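Local coordinates for hypothetical protein (Bacteroides caccae, PDB 4M8R), which is of unknown function but pairs an N-terminal Ig-like domain with a WD40-like domain of the beta-propeller clan, at residues 42-48 against 90-96; 27-33 against 77-83; 308-312 against 398-402. All coordinates share one frame; numbering follows the deposited sequence.

How the contacts relate
From the N terminus, 27-33 opens contact 2 and 42-48 opens contact 1; 77-83 then closes contact 2 before 90-96 closes contact 1, so the two loops cross rather than nest. Both lie in the Ig-like domain, with centres about 12 Å apart, and they meet where F46 and F48 of contact 1 pack on I79, M81 and P82 of contact 2. They pair 43-50 with 88-96 and 30-36 with 76-80 in the same sheet, with strand 60-72 between the two pairs. Contact 3 follows in series, closing an 85-residue loop inside the WD40-like domain. Contact 3, its centre about 46 Å from that of contact 1, joins two other sheets.

Contact 1 (42-48 against 90-96); sequences DQVDFDF and VEIFLNR
V90 sets its two methyl groups against two phenylalanines of 42-48: CG1 lies 3.5 Å from F46 CD1, while CG2 meets F48 CD2 at 3.6 Å. With CG1 anti to the backbone N (chi1 180°), the two branches split between the neighbouring rings. I92 comes to F46 at the edge, its CG1 in the ring plane and 3.9 Å from F46 CE1, the two side chains running the same way. The other branch of I92, CG2, touches V44 CG1 at 3.6 Å. These apolar groups share one face of an antiparallel strand pair in the Ig-like domain, and V44, F46 and I92 also pack on I79 of strand 76-80, as expected for the core of such a fold. Q43 with N95, D45 with F93 and D47 with E91 are the hydrogen-bonded pairs, and their side chains take the other face. There D47 crosses F93 at about a right angle, carboxylate and ring planes 60° apart, with D47 OD2 3.6 Å from F93 CE2. A second subunit covers this side: its K234 makes a salt bridge to D47 OD1, and its F191 meets the F93 ring edge-to-face, while within the chain D45 OD2 makes a salt bridge to R100. At the strand end D42 and R96 form a salt bridge, OD2 to NH1 2.6 Å, the carboxylate at the guanidinium edge and the planes 23° apart; R96 NH2 binds L12 O.

Contact 2 (27-33 against 77-83); sequences PGDIVHI and MSIRMPY. With PO4 (phosphate ion), chain F.
A pair of antiparallel strands in the Ig-like domain, 30-33 and 77-80, sets H32 beside S78 in a non-hydrogen-bonded pair, and the two side chains grip one phosphate ion, probably from the crystallisation liquor. H32 NE2 donates to phosphate O2 at 2.7 Å, with the phosphorus in the imidazole plane, and S78 OG donates to phosphate O4 at 2.8 Å. E20 takes the other nitrogen, ND1, in a hydrogen bond, and the two bonds together probably hold the ring's rotation. I30 works with two branches: CG2 sits toward the rim of one face of the H32 ring, and CD1 lies 3.6 Å from R80 CZ, over a face of the guanidinium. R80 NH1 in turn makes a weak bond to G28 O.

The opposite side of the pair, with V31, I33 and I79, looks into the Ig-like core, where I33 packs on L103. Here I33 CD1 meets I79 CD1 at 4.0 Å. Just past the strand, in selenomethionine M81, the turn at chi2 (-55°) leaves SE 3.6 Å from V31 CG2. Backbone pairing runs on into the loop through G28 N to M81 O, 2.8 Å. P27 CB lies over the Y83 ring in a CH-pi contact, 3.8 Å from the ring centroid and 19° off its normal. At G28, phi is 97°, and a beta carbon would collide with Y83 OH.

Contact 3 (308-312 against 398-402); sequences YFGMA and FDWNS. With EDO (1,2-ethanediol), chain H.
F398 meets F309 with both ring and backbone. Its CG is anti to the backbone N (chi1 -173°), which turns the ring so that F309 CZ comes to its edge, 3.9 Å from F398 CD2. The carbonyl oxygen of F398 lies in the plane of the F309 ring, 3.8 Å from F309 CE2. F361 and W405 add further aromatic neighbours around F398. D399 points away from 308-312 and looks after its own turn: OD2 accepts from S402 OG at 2.9 Å and from S402 N, three residues on, at 2.9 Å, an Asx motif. The hydroxyl takes the anti lone pair, while the amide arrives from above the carboxylate plane.

W400 carries most of the packing from its side. Its edge is turned toward the face of F309 in a T-shaped pair, centroid of the six-membered ring 5.5 Å from that of the F309 ring and planes at 60°. M311, a selenomethionine bent at chi2 and chi3, brings its CE to 3.7 Å from W400 CD1, and its SE lies obliquely by the five-membered ring, a Met-aromatic contact. K403 makes a cation-pi contact with W400 as well. With an alanine in place of F309, the edge of W400 would probably lose the face it points at and F398 its edge neighbour, opening a gap between 308-312 and 398-402. N401 packs on D110 of a third subunit. Strand 303-310 begins one four-stranded antiparallel sheet and 394-399 is third in the next, an aromatic packing of successive sheets consistent with neighbouring blades of a beta-propeller.

Contact 1 (42-48 against 90-96)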
loop_
_atom_site.group_PDB
_atom_site.type_symbol
_atom_site.label_atom_id
_atom_site.label_comp_id
_atom_site.label_asym_id
_atom_site.label_seq_id
_atom_site.Cartn_x
_atom_site.Cartn_y
_atom_site.Cartn_z
ATOM N N ASP A 42 -5.185 -28.034 -28.388
ATOM C CA ASP A 42 -6.283 -27.350 -27.707
ATOM C C ASP A 42 -5.921 -27.188 -26.240
ATOM O O ASP A 42 -5.397 -28.116 -25.620
ATOM C CB ASP A 42 -7.602 -28.125 -27.826
ATOM C CG ASP A 42 -8.260 -27.965 -29.187
ATOM O OD1 ASP A 42 -7.640 -27.379 -30.095
ATOM O OD2 ASP A 42 -9.406 -28.436 -29.360
ATOM N N GLN A 43 -6.168 -25.997 -25.702
ATOM C CA GLN A 43 -5.927 -25.725 -24.293
ATOM C C GLN A 43 -7.251 -25.397 -23.611
ATOM O O GLN A 43 -8.285 -25.246 -24.269
ATOM C CB GLN A 43 -4.913 -24.593 -24.132
ATOM C CG GLN A 43 -3.600 -24.864 -24.866
ATOM C CD GLN A 43 -2.452 -23.953 -24.446
ATOM O OE1 GLN A 43 -2.471 -23.352 -23.371
ATOM N NE2 GLN A 43 -1.438 -23.855 -25.300
ATOM N N VAL A 44 -7.219 -25.325 -22.287
ATOM C CA VAL A 44 -8.406 -25.021 -21.512
ATOM C C VAL A 44 -8.085 -23.898 -20.536
ATOM O O VAL A 44 -7.071 -23.945 -19.842
ATOM C CB VAL A 44 -8.903 -26.269 -20.758
ATOM C CG1 VAL A 44 -10.093 -25.932 -19.874
ATOM C CG2 VAL A 44 -9.272 -27.375 -21.744
ATOM N N ASP A 45 -8.961 -22.894 -20.500
ATOM C CA ASP A 45 -8.802 -21.714 -19.644
ATOM C C ASP A 45 -9.915 -21.634 -18.609
ATOM O O ASP A 45 -11.052 -22.022 -18.876
ATOM C CB ASP A 45 -8.867 -20.433 -20.484
ATOM C CG ASP A 45 -7.585 -20.144 -21.223
ATOM O OD1 ASP A 45 -6.488 -20.341 -20.645
ATOM O OD2 ASP A 45 -7.681 -19.695 -22.383
ATOM N N PHE A 46 -9.571 -21.096 -17.442
ATOM C CA PHE A 46 -10.529 -20.812 -16.385
ATOM C C PHE A 46 -10.702 -19.311 -16.242
ATOM O O PHE A 46 -9.732 -18.564 -16.370
ATOM C CB PHE A 46 -9.998 -21.296 -15.040
ATOM C CG PHE A 46 -9.875 -22.784 -14.910
ATOM C CD1 PHE A 46 -10.931 -23.621 -15.240
ATOM C CD2 PHE A 46 -8.720 -23.341 -14.375
ATOM C CE1 PHE A 46 -10.820 -24.993 -15.074
ATOM C CE2 PHE A 46 -8.604 -24.708 -14.212
ATOM C CZ PHE A 46 -9.655 -25.536 -14.562
ATOM N N ASP A 47 -11.930 -18.879 -15.959
ATOM C CA ASP A 47 -12.189 -17.541 -15.433
ATOM C C ASP A 47 -12.871 -17.701 -14.072
ATOM O O ASP A 47 -13.838 -18.444 -13.945
ATOM C CB ASP A 47 -13.081 -16.726 -16.382
ATOM C CG ASP A 47 -12.303 -16.105 -17.561
ATOM O OD1 ASP A 47 -11.081 -16.347 -17.714
ATOM O OD2 ASP A 47 -12.926 -15.356 -18.347
ATOM N N PHE A 48 -12.361 -17.000 -13.062
ATOM C CA PHE A 48 -12.866 -17.101 -11.693
ATOM C C PHE A 48 -13.612 -15.833 -11.286
ATOM O O PHE A 48 -13.184 -14.725 -11.611
ATOM C CB PHE A 48 -11.705 -17.311 -10.713
ATOM C CG PHE A 48 -10.933 -18.584 -10.938
ATOM C CD1 PHE A 48 -9.977 -18.665 -11.939
ATOM C CD2 PHE A 48 -11.131 -19.680 -10.123
ATOM C CE1 PHE A 48 -9.255 -19.828 -12.137
ATOM C CE2 PHE A 48 -10.418 -20.845 -10.317
ATOM C CZ PHE A 48 -9.482 -20.922 -11.329
ATOM N N VAL A 90 -16.497 -20.750 -11.493
ATOM C CA VAL A 90 -15.457 -20.973 -12.492
ATOM C C VAL A 90 -16.100 -21.284 -13.833
ATOM O O VAL A 90 -16.859 -22.247 -13.946
ATOM C CB VAL A 90 -14.538 -22.140 -12.097
ATOM C CG1 VAL A 90 -13.462 -22.362 -13.153
ATOM C CG2 VAL A 90 -13.905 -21.870 -10.740
ATOM N N GLU A 91 -15.796 -20.469 -14.841
ATOM C CA GLU A 91 -16.229 -20.752 -16.198
ATOM C C GLU A 91 -15.064 -21.367 -16.957
ATOM O O GLU A 91 -13.937 -20.866 -16.891
ATOM C CB GLU A 91 -16.715 -19.491 -16.903
ATOM C CG GLU A 91 -17.351 -19.776 -18.257
ATOM C CD GLU A 91 -18.215 -18.642 -18.776
ATOM O OE1 GLU A 91 -18.169 -17.524 -18.211
ATOM O OE2 GLU A 91 -18.939 -18.874 -19.770
ATOM N N ILE A 92 -15.355 -22.457 -17.667
ATOM C CA ILE A 92 -14.350 -23.274 -18.333
ATOM C C ILE A 92 -14.447 -23.075 -19.841
ATOM O O ILE A 92 -15.506 -23.289 -20.433
ATOM C CB ILE A 92 -14.552 -24.759 -17.979
ATOM C CG1 ILE A 92 -14.462 -24.947 -16.465
ATOM C CG2 ILE A 92 -13.516 -25.636 -18.667
ATOM C CD1 ILE A 92 -14.916 -26.305 -15.984
ATOM N N PHE A 93 -13.335 -22.664 -20.450
ATOM C CA PHE A 93 -13.289 -22.338 -21.874
ATOM C C PHE A 93 -12.347 -23.256 -22.638
ATOM O O PHE A 93 -11.237 -23.528 -22.186
ATOM C CB PHE A 93 -12.789 -20.903 -22.068
ATOM C CG PHE A 93 -13.687 -19.856 -21.487
ATOM C CD1 PHE A 93 -14.725 -19.323 -22.235
ATOM C CD2 PHE A 93 -13.481 -19.384 -20.200
ATOM C CE1 PHE A 93 -15.547 -18.348 -21.705
ATOM C CE2 PHE A 93 -14.302 -18.409 -19.663
ATOM C CZ PHE A 93 -15.336 -17.891 -20.416
ATOM N N LEU A 94 -12.776 -23.700 -23.813
ATOM C CA LEU A 94 -11.871 -24.349 -24.756
ATOM C C LEU A 94 -11.112 -23.265 -25.515
ATOM O O LEU A 94 -11.721 -22.344 -26.053
ATOM C CB LEU A 94 -12.644 -25.211 -25.747
ATOM C CG LEU A 94 -11.787 -26.051 -26.697
ATOM C CD1 LEU A 94 -10.937 -27.044 -25.923
ATOM C CD2 LEU A 94 -12.667 -26.771 -27.708
ATOM N N ASN A 95 -9.788 -23.379 -25.553
ATOM C CA ASN A 95 -8.934 -22.383 -26.198
ATOM C C ASN A 95 -8.184 -23.013 -27.366
ATOM O O ASN A 95 -7.268 -23.807 -27.158
ATOM C CB ASN A 95 -7.954 -21.795 -25.169
ATOM C CG ASN A 95 -7.077 -20.692 -25.739
ATOM O OD1 ASN A 95 -7.257 -20.251 -26.874
ATOM N ND2 ASN A 95 -6.112 -20.240 -24.943
ATOM N N ARG A 96 -8.592 -22.671 -28.587
ATOM C CA ARG A 96 -7.911 -23.128 -29.794
ATOM C C ARG A 96 -7.213 -21.946 -30.458
ATOM O O ARG A 96 -7.827 -21.216 -31.238
ATOM C CB ARG A 96 -8.906 -23.803 -30.757
ATOM C CG ARG A 96 -8.302 -24.236 -32.092
ATOM C CD ARG A 96 -8.632 -25.674 -32.452
ATOM N NE ARG A 96 -9.991 -25.850 -32.964
ATOM C CZ ARG A 96 -10.898 -26.713 -32.502
ATOM N NH1 ARG A 96 -10.643 -27.525 -31.481
ATOM N NH2 ARG A 96 -12.089 -26.762 -33.080
#

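Contact 2 (27-33 against 77-83)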
loop_
_atom_site.group_PDB
_atom_site.type_symbol
_atom_site.label_atom_id
_atom_site.label_comp_id
_atom_site.label_asym_id
_atom_site.label_seq_id
_atom_site.Cartn_x
_atom_site.Cartn_y
_atom_site.Cartn_z
ATOM N N PRO A 27 -10.937 -28.311 -5.113
ATOM C CA PRO A 27 -9.566 -28.210 -5.577
ATOM C C PRO A 27 -8.872 -29.564 -5.547
ATOM O O PRO A 27 -8.965 -30.273 -4.549
ATOM C CB PRO A 27 -8.927 -27.262 -4.563
ATOM C CG PRO A 27 -10.042 -26.386 -4.136
ATOM C CD PRO A 27 -11.271 -27.253 -4.146
ATOM N N GLY A 28 -8.194 -29.919 -6.637
ATOM C CA GLY A 28 -7.547 -31.226 -6.762
ATOM C C GLY A 28 -8.372 -32.267 -7.509
ATOM O O GLY A 28 -7.823 -33.272 -7.957
ATOM N N ASP A 29 -9.685 -32.046 -7.616
ATOM C CA ASP A 29 -10.578 -32.950 -8.346
ATOM C C ASP A 29 -10.303 -32.915 -9.835
ATOM O O ASP A 29 -9.777 -31.928 -10.362
ATOM C CB ASP A 29 -12.057 -32.563 -8.148
ATOM C CG ASP A 29 -12.621 -33.011 -6.817
ATOM O OD1 ASP A 29 -11.908 -33.695 -6.046
ATOM O OD2 ASP A 29 -13.808 -32.697 -6.557
ATOM N N ILE A 30 -10.682 -33.998 -10.503
ATOM C CA ILE A 30 -10.670 -34.073 -11.954
ATOM C C ILE A 30 -12.044 -33.701 -12.495
ATOM O O ILE A 30 -13.050 -34.284 -12.095
ATOM C CB ILE A 30 -10.346 -35.502 -12.430
ATOM C CG1 ILE A 30 -8.970 -35.954 -11.929
ATOM C CG2 ILE A 30 -10.414 -35.589 -13.950
ATOM C CD1 ILE A 30 -7.819 -35.112 -12.440
ATOM N N VAL A 31 -12.082 -32.735 -13.402
ATOM C CA VAL A 31 -13.304 -32.373 -14.115
ATOM C C VAL A 31 -13.193 -32.845 -15.563
ATOM O O VAL A 31 -12.127 -32.754 -16.168
ATOM C CB VAL A 31 -13.542 -30.853 -14.047
ATOM C CG1 VAL A 31 -14.511 -30.379 -15.122
ATOM C CG2 VAL A 31 -14.048 -30.479 -12.663
ATOM N N HIS A 32 -14.300 -33.347 -16.108
ATOM C CA HIS A 32 -14.308 -33.950 -17.437
ATOM C C HIS A 32 -15.023 -33.086 -18.447
ATOM O O HIS A 32 -16.099 -32.554 -18.178
ATOM C CB HIS A 32 -14.986 -35.307 -17.389
ATOM C CG HIS A 32 -14.346 -36.248 -16.427
ATOM N ND1 HIS A 32 -14.679 -36.282 -15.091
ATOM C CD2 HIS A 32 -13.369 -37.167 -16.595
ATOM C CE1 HIS A 32 -13.949 -37.197 -14.480
ATOM N NE2 HIS A 32 -13.146 -37.749 -15.370
ATOM N N ILE A 33 -14.408 -32.966 -19.617
ATOM C CA ILE A 33 -14.950 -32.208 -20.722
ATOM C C ILE A 33 -15.216 -33.168 -21.863
ATOM O O ILE A 33 -14.399 -34.042 -22.131
ATOM C CB ILE A 33 -13.942 -31.149 -21.185
ATOM C CG1 ILE A 33 -13.859 -30.032 -20.153
ATOM C CG2 ILE A 33 -14.337 -30.582 -22.541
ATOM C CD1 ILE A 33 -12.628 -29.164 -20.322
HETATM N N MSE A 77 -11.579 -34.437 -22.690
HETATM C CA MSE A 77 -10.351 -34.251 -21.917
HETATM C C MSE A 77 -10.642 -34.166 -20.446
HETATM O O MSE A 77 -11.743 -33.807 -20.048
HETATM C CB MSE A 77 -9.594 -33.005 -22.394
HETATM C CG MSE A 77 -10.473 -31.875 -22.937
HETATM SE SE MSE A 77 -9.450 -30.793 -24.245
HETATM C CE MSE A 77 -7.739 -30.734 -23.301
ATOM N N SER A 78 -9.651 -34.524 -19.634
ATOM C CA SER A 78 -9.728 -34.403 -18.181
ATOM C C SER A 78 -8.840 -33.252 -17.726
ATOM O O SER A 78 -7.688 -33.155 -18.151
ATOM C CB SER A 78 -9.254 -35.692 -17.508
ATOM O OG SER A 78 -9.974 -36.818 -17.976
ATOM N N ILE A 79 -9.369 -32.386 -16.866
ATOM C CA ILE A 79 -8.587 -31.275 -16.321
ATOM C C ILE A 79 -8.602 -31.313 -14.804
ATOM O O ILE A 79 -9.511 -31.884 -14.209
ATOM C CB ILE A 79 -9.105 -29.909 -16.812
ATOM C CG1 ILE A 79 -10.503 -29.615 -16.261
ATOM C CG2 ILE A 79 -9.116 -29.882 -18.330
ATOM C CD1 ILE A 79 -11.101 -28.319 -16.766
ATOM N N ARG A 80 -7.576 -30.734 -14.186
ATOM C CA ARG A 80 -7.483 -30.693 -12.730
ATOM C C ARG A 80 -7.904 -29.318 -12.227
ATOM O O ARG A 80 -7.505 -28.313 -12.792
ATOM C CB ARG A 80 -6.056 -31.016 -12.267
ATOM C CG ARG A 80 -5.982 -31.409 -10.800
ATOM C CD ARG A 80 -4.619 -31.953 -10.412
ATOM N NE ARG A 80 -4.342 -33.264 -11.004
ATOM C CZ ARG A 80 -4.841 -34.428 -10.571
ATOM N NH1 ARG A 80 -5.670 -34.480 -9.529
ATOM N NH2 ARG A 80 -4.510 -35.560 -11.194
HETATM N N MSE A 81 -8.718 -29.282 -11.178
HETATM C CA MSE A 81 -9.153 -28.020 -10.582
HETATM C C MSE A 81 -8.065 -27.540 -9.653
HETATM O O MSE A 81 -7.520 -28.319 -8.870
HETATM C CB MSE A 81 -10.469 -28.191 -9.821
HETATM C CG MSE A 81 -11.618 -28.724 -10.686
HETATM SE SE MSE A 81 -11.925 -27.605 -12.280
HETATM C CE MSE A 81 -12.407 -25.924 -11.392
ATOM N N PRO A 82 -7.717 -26.246 -9.734
ATOM C CA PRO A 82 -6.593 -25.715 -8.967
ATOM C C PRO A 82 -6.883 -25.355 -7.508
ATOM O O PRO A 82 -8.028 -25.079 -7.135
ATOM C CB PRO A 82 -6.239 -24.441 -9.729
ATOM C CG PRO A 82 -7.532 -23.983 -10.298
ATOM C CD PRO A 82 -8.276 -25.235 -10.653
ATOM N N TYR A 83 -5.817 -25.358 -6.712
ATOM C CA TYR A 83 -5.825 -24.822 -5.355
ATOM C C TYR A 83 -5.528 -23.327 -5.388
ATOM O O TYR A 83 -5.285 -22.765 -6.452
ATOM C CB TYR A 83 -4.764 -25.533 -4.501
ATOM C CG TYR A 83 -5.087 -26.975 -4.183
ATOM C CD1 TYR A 83 -4.750 -27.995 -5.065
ATOM C CD2 TYR A 83 -5.724 -27.315 -2.994
ATOM C CE1 TYR A 83 -5.051 -29.318 -4.776
ATOM C CE2 TYR A 83 -6.021 -28.629 -2.694
ATOM C CZ TYR A 83 -5.681 -29.629 -3.587
ATOM O OH TYR A 83 -5.988 -30.939 -3.278
HETATM P P PO4 F . -10.239 -39.878 -15.354
HETATM O O1 PO4 F . -11.234 -40.727 -16.115
HETATM O O2 PO4 F . -10.968 -39.003 -14.359
HETATM O O3 PO4 F . -9.284 -40.760 -14.583
HETATM O O4 PO4 F . -9.473 -39.021 -16.340
#

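Contact 3 (308-312 against 398-402)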
loop_
_atom_site.group_PDB
_atom_site.type_symbol
_atom_site.label_atom_id
_atom_site.label_comp_id
_atom_site.label_asym_id
_atom_site.label_seq_id
_atom_site.Cartn_x
_atom_site.Cartn_y
_atom_site.Cartn_z
ATOM N N TYR A 308 20.257 -14.717 8.642
ATOM C CA TYR A 308 19.817 -13.335 8.731
ATOM C C TYR A 308 18.718 -13.180 9.765
ATOM O O TYR A 308 17.981 -14.121 10.034
ATOM C CB TYR A 308 19.328 -12.828 7.373
ATOM C CG TYR A 308 17.977 -13.345 6.937
ATOM C CD1 TYR A 308 17.851 -14.569 6.282
ATOM C CD2 TYR A 308 16.826 -12.593 7.152
ATOM C CE1 TYR A 308 16.615 -15.037 5.864
ATOM C CE2 TYR A 308 15.587 -13.049 6.741
ATOM C CZ TYR A 308 15.485 -14.273 6.103
ATOM O OH TYR A 308 14.251 -14.723 5.707
ATOM N N PHE A 309 18.635 -11.989 10.348
ATOM C CA PHE A 309 17.480 -11.572 11.140
ATOM C C PHE A 309 16.679 -10.573 10.313
ATOM O O PHE A 309 17.236 -9.587 9.850
ATOM C CB PHE A 309 17.922 -10.850 12.413
ATOM C CG PHE A 309 18.532 -11.739 13.454
ATOM C CD1 PHE A 309 19.884 -12.032 13.425
ATOM C CD2 PHE A 309 17.760 -12.241 14.493
ATOM C CE1 PHE A 309 20.452 -12.834 14.402
ATOM C CE2 PHE A 309 18.321 -13.044 15.471
ATOM C CZ PHE A 309 19.672 -13.342 15.427
ATOM N N GLY A 310 15.389 -10.825 10.126
ATOM C CA GLY A 310 14.493 -9.841 9.525
ATOM C C GLY A 310 14.003 -8.896 10.606
ATOM O O GLY A 310 13.294 -9.318 11.516
HETATM N N MSE A 311 14.392 -7.624 10.519
HETATM C CA MSE A 311 14.104 -6.642 11.578
HETATM C C MSE A 311 12.791 -5.919 11.381
HETATM O O MSE A 311 12.403 -5.102 12.213
HETATM C CB MSE A 311 15.244 -5.632 11.649
HETATM C CG MSE A 311 16.598 -6.311 11.836
HETATM SE SE MSE A 311 16.644 -7.403 13.469
HETATM C CE MSE A 311 16.397 -5.987 14.817
ATOM N N ALA A 312 12.110 -6.203 10.272
ATOM C CA ALA A 312 10.730 -5.769 10.057
ATOM C C ALA A 312 10.029 -6.796 9.181
ATOM O O ALA A 312 10.682 -7.651 8.581
ATOM C CB ALA A 312 10.693 -4.409 9.388
ATOM N N PHE A 398 16.301 -17.443 19.145
ATOM C CA PHE A 398 17.056 -16.327 19.707
ATOM C C PHE A 398 16.394 -15.017 19.299
ATOM O O PHE A 398 16.169 -14.781 18.112
ATOM C CB PHE A 398 18.497 -16.337 19.213
ATOM C CG PHE A 398 19.364 -15.312 19.884
ATOM C CD1 PHE A 398 19.829 -15.521 21.175
ATOM C CD2 PHE A 398 19.708 -14.136 19.232
ATOM C CE1 PHE A 398 20.628 -14.579 21.801
ATOM C CE2 PHE A 398 20.506 -13.190 19.851
ATOM C CZ PHE A 398 20.970 -13.412 21.136
ATOM N N ASP A 399 16.089 -14.173 20.281
ATOM C CA ASP A 399 15.457 -12.881 20.032
ATOM C C ASP A 399 16.518 -11.786 20.107
ATOM O O ASP A 399 17.104 -11.552 21.166
ATOM C CB ASP A 399 14.337 -12.628 21.047
ATOM C CG ASP A 399 13.681 -11.272 20.868
ATOM O OD1 ASP A 399 13.025 -11.056 19.832
ATOM O OD2 ASP A 399 13.818 -10.414 21.763
ATOM N N TRP A 400 16.760 -11.123 18.982
ATOM C CA TRP A 400 17.790 -10.094 18.898
ATOM C C TRP A 400 17.640 -8.995 19.953
ATOM O O TRP A 400 18.633 -8.529 20.514
ATOM C CB TRP A 400 17.798 -9.449 17.508
ATOM C CG TRP A 400 18.805 -8.366 17.426
ATOM C CD1 TRP A 400 18.591 -7.031 17.595
ATOM C CD2 TRP A 400 20.208 -8.527 17.216
ATOM N NE1 TRP A 400 19.774 -6.344 17.481
ATOM C CE2 TRP A 400 20.784 -7.240 17.248
ATOM C CE3 TRP A 400 21.033 -9.635 16.991
ATOM C CZ2 TRP A 400 22.147 -7.029 17.064
ATOM C CZ3 TRP A 400 22.390 -9.423 16.808
ATOM C CH2 TRP A 400 22.932 -8.129 16.848
ATOM N N ASN A 401 16.403 -8.580 20.217
ATOM C CA ASN A 401 16.152 -7.422 21.077
ATOM C C ASN A 401 16.346 -7.714 22.565
ATOM O O ASN A 401 16.765 -6.835 23.313
ATOM C CB ASN A 401 14.757 -6.842 20.815
ATOM C CG ASN A 401 14.608 -6.299 19.397
ATOM O OD1 ASN A 401 14.704 -5.093 19.173
ATOM N ND2 ASN A 401 14.382 -7.190 18.433
ATOM N N SER A 402 16.055 -8.945 22.983
ATOM C CA SER A 402 16.268 -9.368 24.372
ATOM C C SER A 402 17.566 -10.167 24.563
ATOM O O SER A 402 17.959 -10.440 25.696
ATOM C CB SER A 402 15.083 -10.206 24.855
ATOM O OG SER A 402 15.009 -11.431 24.150
HETATM C C1 EDO H . 19.493 -19.015 7.221
HETATM O O1 EDO H . 19.010 -20.130 6.467
HETATM C C2 EDO H . 18.296 -18.229 7.735
HETATM O O2 EDO H . 18.703 -17.156 8.596
#